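Local coordinates for protein polysaccharide deacetylase (Streptococcus pyogenes, PDB 6DQ3) that removes N-acetyl groups from the cell wall linkage unit of streptococcal rhamnopolysaccharides, as a metalloenzyme of the carbohydrate esterase 4 family, at residues F37-F51 / V86-A98. Numbering follows the deposited sequence.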
loop_
_atom_site.group_PDB
_atom_site.type_symbol
_atom_site.label_atom_id
_atom_site.label_comp_id
_atom_site.label_asym_id
_atom_site.label_seq_id
_atom_site.Cartn_x
_atom_site.Cartn_y
_atom_site.Cartn_z
ATOM N N PHE A 37 -4.900 -14.635 5.383
ATOM C CA PHE A 37 -3.988 -13.536 5.678
ATOM C C PHE A 37 -3.136 -13.866 6.899
ATOM O O PHE A 37 -1.912 -13.691 6.882
ATOM C CB PHE A 37 -4.786 -12.248 5.882
ATOM C CG PHE A 37 -3.938 -11.040 6.146
ATOM C CD1 PHE A 37 -2.944 -10.661 5.258
ATOM C CD2 PHE A 37 -4.132 -10.284 7.287
ATOM C CE1 PHE A 37 -2.168 -9.549 5.505
ATOM C CE2 PHE A 37 -3.362 -9.175 7.540
ATOM C CZ PHE A 37 -2.377 -8.803 6.644
ATOM N N ASP A 38 -3.768 -14.379 7.960
ATOM C CA ASP A 38 -3.024 -14.820 9.134
ATOM C C ASP A 38 -1.933 -15.810 8.742
ATOM O O ASP A 38 -0.774 -15.669 9.148
ATOM C CB ASP A 38 -3.991 -15.435 10.155
ATOM C CG ASP A 38 -3.323 -15.763 11.475
ATOM O OD1 ASP A 38 -2.471 -16.675 11.495
ATOM O OD2 ASP A 38 -3.645 -15.104 12.489
ATOM N N GLN A 39 -2.280 -16.797 7.909
ATOM C CA GLN A 39 -1.318 -17.830 7.535
ATOM C C GLN A 39 -0.213 -17.282 6.638
ATOM O O GLN A 39 0.925 -17.764 6.700
ATOM C CB GLN A 39 -2.037 -18.988 6.841
ATOM C CG GLN A 39 -2.924 -19.802 7.769
ATOM C CD GLN A 39 -3.936 -20.658 7.028
ATOM O OE1 GLN A 39 -3.812 -20.896 5.828
ATOM N NE2 GLN A 39 -4.950 -21.127 7.749
ATOM N N GLN A 40 -0.522 -16.292 5.800
ATOM C CA GLN A 40 0.517 -15.662 4.992
ATOM C C GLN A 40 1.514 -14.917 5.871
ATOM O O GLN A 40 2.730 -15.054 5.700
ATOM C CB GLN A 40 -0.115 -14.714 3.976
ATOM C CG GLN A 40 -0.888 -15.410 2.871
ATOM C CD GLN A 40 -1.728 -14.442 2.064
ATOM O OE1 GLN A 40 -1.918 -13.291 2.458
ATOM N NE2 GLN A 40 -2.235 -14.904 0.929
ATOM N N LEU A 41 1.019 -14.129 6.827
ATOM C CA LEU A 41 1.929 -13.401 7.702
ATOM C C LEU A 41 2.739 -14.355 8.570
ATOM O O LEU A 41 3.937 -14.139 8.785
ATOM C CB LEU A 41 1.159 -12.427 8.585
ATOM C CG LEU A 41 0.624 -11.147 7.959
ATOM C CD1 LEU A 41 0.004 -10.294 9.059
ATOM C CD2 LEU A 41 1.715 -10.387 7.236
ATOM N N GLN A 42 2.097 -15.399 9.104
ATOM C CA GLN A 42 2.823 -16.389 9.884
ATOM C C GLN A 42 4.008 -16.943 9.102
ATOM O O GLN A 42 5.115 -17.068 9.634
ATOM C CB GLN A 42 1.881 -17.519 10.297
ATOM C CG GLN A 42 2.547 -18.621 11.099
ATOM C CD GLN A 42 1.623 -19.805 11.329
ATOM O OE1 GLN A 42 0.599 -19.944 10.661
ATOM N NE2 GLN A 42 1.978 -20.662 12.277
ATOM N N LYS A 43 3.790 -17.278 7.827
ATOM C CA LYS A 43 4.857 -17.867 7.024
ATOM C C LYS A 43 5.958 -16.851 6.732
ATOM O O LYS A 43 7.146 -17.198 6.743
ATOM C CB LYS A 43 4.273 -18.433 5.730
ATOM C CG LYS A 43 5.244 -19.234 4.885
ATOM C CD LYS A 43 5.599 -20.570 5.513
ATOM C CE LYS A 43 6.740 -21.218 4.746
ATOM N NZ LYS A 43 6.932 -22.648 5.116
ATOM N N MET A 44 5.590 -15.595 6.471
ATOM C CA MET A 44 6.607 -14.562 6.293
ATOM C C MET A 44 7.433 -14.387 7.561
ATOM O O MET A 44 8.661 -14.248 7.498
ATOM C CB MET A 44 5.956 -13.237 5.901
ATOM C CG MET A 44 5.352 -13.228 4.509
ATOM S SD MET A 44 4.647 -11.626 4.091
ATOM C CE MET A 44 3.036 -12.122 3.478
ATOM N N LYS A 45 6.778 -14.393 8.725
ATOM C CA LYS A 45 7.496 -14.221 9.982
ATOM C C LYS A 45 8.452 -15.383 10.222
ATOM O O LYS A 45 9.620 -15.180 10.576
ATOM C CB LYS A 45 6.495 -14.093 11.133
ATOM C CG LYS A 45 7.064 -13.459 12.400
ATOM C CD LYS A 45 7.272 -11.957 12.205
ATOM C CE LYS A 45 7.703 -11.256 13.491
ATOM N NZ LYS A 45 7.921 -9.796 13.265
ATOM N N ASP A 46 7.973 -16.613 10.016
ATOM C CA ASP A 46 8.813 -17.789 10.215
ATOM C C ASP A 46 10.021 -17.774 9.285
ATOM O O ASP A 46 11.108 -18.235 9.657
ATOM C CB ASP A 46 7.989 -19.059 9.993
ATOM C CG ASP A 46 6.993 -19.324 11.113
ATOM O OD1 ASP A 46 7.047 -18.625 12.146
ATOM O OD2 ASP A 46 6.156 -20.240 10.959
ATOM N N GLU A 47 9.844 -17.271 8.065
ATOM C CA GLU A 47 10.932 -17.159 7.102
ATOM C C GLU A 47 11.845 -15.974 7.384
ATOM O O GLU A 47 12.779 -15.737 6.609
ATOM C CB GLU A 47 10.357 -17.053 5.688
ATOM C CG GLU A 47 9.816 -18.371 5.154
ATOM C CD GLU A 47 10.927 -19.317 4.737
ATOM O OE1 GLU A 47 11.804 -18.884 3.964
ATOM O OE2 GLU A 47 10.929 -20.482 5.188
ATOM N N GLY A 48 11.601 -15.234 8.461
ATOM C CA GLY A 48 12.483 -14.157 8.851
ATOM C C GLY A 48 12.307 -12.864 8.097
ATOM O O GLY A 48 13.255 -12.075 8.029
ATOM N N TYR A 49 11.126 -12.607 7.539
ATOM C CA TYR A 49 10.919 -11.385 6.779
ATOM C C TYR A 49 10.907 -10.165 7.693
ATOM O O TYR A 49 10.360 -10.196 8.799
ATOM C CB TYR A 49 9.614 -11.454 5.981
ATOM C CG TYR A 49 9.810 -11.967 4.571
ATOM C CD1 TYR A 49 9.768 -13.325 4.301
ATOM C CD2 TYR A 49 10.061 -11.095 3.514
ATOM C CE1 TYR A 49 9.958 -13.809 3.024
ATOM C CE2 TYR A 49 10.253 -11.570 2.223
ATOM C CZ TYR A 49 10.203 -12.930 1.985
ATOM O OH TYR A 49 10.395 -13.423 0.712
ATOM N N TYR A 50 11.543 -9.096 7.217
ATOM C CA TYR A 50 11.525 -7.771 7.825
ATOM C C TYR A 50 10.469 -6.937 7.108
ATOM O O TYR A 50 10.487 -6.833 5.878
ATOM C CB TYR A 50 12.920 -7.144 7.698
ATOM C CG TYR A 50 13.119 -5.777 8.312
ATOM C CD1 TYR A 50 12.592 -4.639 7.715
ATOM C CD2 TYR A 50 13.874 -5.620 9.467
ATOM C CE1 TYR A 50 12.783 -3.383 8.275
ATOM C CE2 TYR A 50 14.075 -4.371 10.028
ATOM C CZ TYR A 50 13.528 -3.257 9.430
ATOM O OH TYR A 50 13.732 -2.017 9.995
ATOM N N PHE A 51 9.545 -6.361 7.873
ATOM C CA PHE A 51 8.419 -5.623 7.311
ATOM C C PHE A 51 8.760 -4.139 7.234
ATOM O O PHE A 51 8.990 -3.493 8.260
ATOM C CB PHE A 51 7.165 -5.853 8.157
ATOM C CG PHE A 51 6.742 -7.294 8.219
ATOM C CD1 PHE A 51 5.996 -7.849 7.194
ATOM C CD2 PHE A 51 7.086 -8.090 9.301
ATOM C CE1 PHE A 51 5.615 -9.173 7.234
ATOM C CE2 PHE A 51 6.699 -9.418 9.351
ATOM C CZ PHE A 51 5.965 -9.959 8.318
ATOM N N VAL A 86 -10.027 -5.834 10.669
ATOM C CA VAL A 86 -9.596 -7.200 10.403
ATOM C C VAL A 86 -8.082 -7.276 10.236
ATOM O O VAL A 86 -7.408 -8.001 10.974
ATOM C CB VAL A 86 -10.325 -7.758 9.164
ATOM C CG1 VAL A 86 -9.979 -9.218 8.940
ATOM C CG2 VAL A 86 -11.838 -7.577 9.306
ATOM N N ALA A 87 -7.531 -6.524 9.282
ATOM C CA ALA A 87 -6.112 -6.676 8.969
ATOM C C ALA A 87 -5.225 -6.219 10.125
ATOM O O ALA A 87 -4.236 -6.885 10.455
ATOM C CB ALA A 87 -5.771 -5.907 7.692
ATOM N N TYR A 88 -5.556 -5.085 10.739
ATOM C CA TYR A 88 -4.683 -4.487 11.750
ATOM C C TYR A 88 -4.454 -5.391 12.955
ATOM O O TYR A 88 -3.295 -5.526 13.389
ATOM C CB TYR A 88 -5.282 -3.130 12.145
ATOM C CG TYR A 88 -4.591 -2.416 13.274
ATOM C CD1 TYR A 88 -3.245 -2.094 13.195
ATOM C CD2 TYR A 88 -5.287 -2.051 14.414
ATOM C CE1 TYR A 88 -2.611 -1.443 14.227
ATOM C CE2 TYR A 88 -4.663 -1.404 15.453
ATOM C CZ TYR A 88 -3.324 -1.099 15.354
ATOM O OH TYR A 88 -2.699 -0.446 16.385
ATOM N N PRO A 89 -5.472 -6.015 13.555
ATOM C CA PRO A 89 -5.184 -6.949 14.660
ATOM C C PRO A 89 -4.251 -8.075 14.259
ATOM O O PRO A 89 -3.377 -8.473 15.040
ATOM C CB PRO A 89 -6.570 -7.487 15.048
ATOM C CG PRO A 89 -7.531 -6.442 14.582
ATOM C CD PRO A 89 -6.916 -5.806 13.350
ATOM N N ILE A 90 -4.427 -8.615 13.054
ATOM C CA ILE A 90 -3.572 -9.701 12.594
ATOM C C ILE A 90 -2.151 -9.201 12.358
ATOM O O ILE A 90 -1.176 -9.899 12.659
ATOM C CB ILE A 90 -4.180 -10.348 11.336
ATOM C CG1 ILE A 90 -5.552 -10.942 11.682
ATOM C CG2 ILE A 90 -3.246 -11.414 10.796
ATOM C CD1 ILE A 90 -6.371 -11.420 10.493
ATOM N N LEU A 91 -2.000 -7.980 11.843
ATOM C CA LEU A 91 -0.660 -7.422 11.687
ATOM C C LEU A 91 0.026 -7.255 13.039
ATOM O O LEU A 91 1.207 -7.595 13.190
ATOM C CB LEU A 91 -0.732 -6.087 10.947
ATOM C CG LEU A 91 -1.085 -6.208 9.465
ATOM C CD1 LEU A 91 -1.764 -4.933 8.976
ATOM C CD2 LEU A 91 0.157 -6.518 8.628
ATOM N N LYS A 92 -0.699 -6.742 14.035
ATOM C CA LYS A 92 -0.131 -6.601 15.373
ATOM C C LYS A 92 0.259 -7.955 15.954
ATOM O O LYS A 92 1.298 -8.079 16.618
ATOM C CB LYS A 92 -1.127 -5.904 16.300
ATOM C CG LYS A 92 -1.282 -4.416 16.068
ATOM C CD LYS A 92 -2.017 -3.745 17.229
ATOM C CE LYS A 92 -3.469 -4.196 17.316
ATOM N NZ LYS A 92 -4.205 -3.493 18.403
ATOM N N LYS A 93 -0.577 -8.974 15.734
ATOM C CA LYS A 93 -0.284 -10.316 16.227
ATOM C C LYS A 93 1.103 -10.772 15.805
ATOM O O LYS A 93 1.831 -11.384 16.593
ATOM C CB LYS A 93 -1.352 -11.284 15.715
ATOM C CG LYS A 93 -1.057 -12.758 15.921
ATOM C CD LYS A 93 -2.241 -13.616 15.465
ATOM C CE LYS A 93 -1.972 -15.103 15.662
ATOM N NZ LYS A 93 -3.089 -15.947 15.145
ATOM N N TYR A 94 1.497 -10.466 14.573
ATOM C CA TYR A 94 2.783 -10.891 14.043
ATOM C C TYR A 94 3.828 -9.785 14.082
ATOM O O TYR A 94 4.909 -9.945 13.505
ATOM C CB TYR A 94 2.592 -11.429 12.623
ATOM C CG TYR A 94 1.830 -12.741 12.640
ATOM C CD1 TYR A 94 2.460 -13.916 13.029
ATOM C CD2 TYR A 94 0.472 -12.795 12.334
ATOM C CE1 TYR A 94 1.778 -15.118 13.075
ATOM C CE2 TYR A 94 -0.223 -14.001 12.376
ATOM C CZ TYR A 94 0.439 -15.156 12.749
ATOM O OH TYR A 94 -0.231 -16.363 12.805
ATOM N N ASP A 95 3.552 -8.692 14.789
ATOM C CA ASP A 95 4.493 -7.583 14.917
ATOM C C ASP A 95 4.963 -7.125 13.539
ATOM O O ASP A 95 6.155 -6.921 13.291
ATOM C CB ASP A 95 5.683 -7.972 15.797
ATOM C CG ASP A 95 6.547 -6.777 16.175
ATOM O OD1 ASP A 95 6.041 -5.637 16.122
ATOM O OD2 ASP A 95 7.734 -6.977 16.516
ATOM N N ALA A 96 4.007 -6.980 12.628
ATOM C CA ALA A 96 4.283 -6.597 11.252
ATOM C C ALA A 96 3.869 -5.150 11.015
ATOM O O ALA A 96 2.914 -4.651 11.612
ATOM C CB ALA A 96 3.550 -7.522 10.272
ATOM N N LYS A 97 4.605 -4.479 10.136
ATOM C CA LYS A 97 4.281 -3.127 9.709
ATOM C C LYS A 97 3.602 -3.189 8.345
ATOM O O LYS A 97 3.856 -4.098 7.549
ATOM C CB LYS A 97 5.541 -2.257 9.644
ATOM C CG LYS A 97 6.420 -2.343 10.895
ATOM C CD LYS A 97 7.392 -1.159 11.017
ATOM C CE LYS A 97 8.370 -1.089 9.847
ATOM N NZ LYS A 97 9.666 -1.790 10.085
ATOM N N ALA A 98 2.710 -2.233 8.091
ATOM C CA ALA A 98 2.038 -2.168 6.798
ATOM C C ALA A 98 1.617 -0.738 6.496
ATOM O O ALA A 98 1.518 0.108 7.387
ATOM C CB ALA A 98 0.817 -3.097 6.752
#
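Phe37, Leu41 and Phe51 form the tightly packed side of this contact, against Ile90, Leu91 and Ala96. The Phe37 ring meets Ile90 CG2 with its CD2, at 3.8 Å. Its CZ edge reaches Leu91 CD2, and Ala87 O lies in the ring plane. Leu41 sends CD1 to Leu91 CD2, also at 3.8 Å. Ala96 CB sits over the centre of the Phe51 ring, 3.6 Å from its centroid, in a CH-pi contact. Phe51, Leu41 and Leu91 also rest on Leu74 of strand 71-77. Helices 34-46 and 81-93 thus lie side by side on the sheet. The axes of 37-46 and 86-93 run nearly parallel, 25° apart. Each helix leads towards a strand, 50-51 and 98-102, that pairs in parallel with strand 71-77, as expected in the deformed barrel of this esterase family. Both helices end in Schellman motifs, at Gly48 and Asp95.

The outer side is more polar and more open to solvent. The Tyr94 ring still packs on helix 37-46, at Leu41 CB and with one face over Gln42 N. Its hydroxyl is at the polar rim. With CG anti to the backbone N (chi1 -173°), the Asp38 carboxylate swings to the second helix, where each oxygen takes its own partner. Tyr94 OH donates to Asp38 OD1 at 2.6 Å, from above the carboxylate plane. Lys93 NZ makes a salt bridge of 2.8 Å to Asp38 OD2, on its syn lone pair. The bonds from Lys45 NZ to Tyr94 O and Asp95 O are loose and weak. At the strand end, Lys97 bends at chi3 and chi4 to bring NZ to Phe51 O, at 2.6 Å and nearly in line with the carbonyl. Glu56 takes a salt bridge from the same NZ and a hydrogen bond with Tyr50 OH.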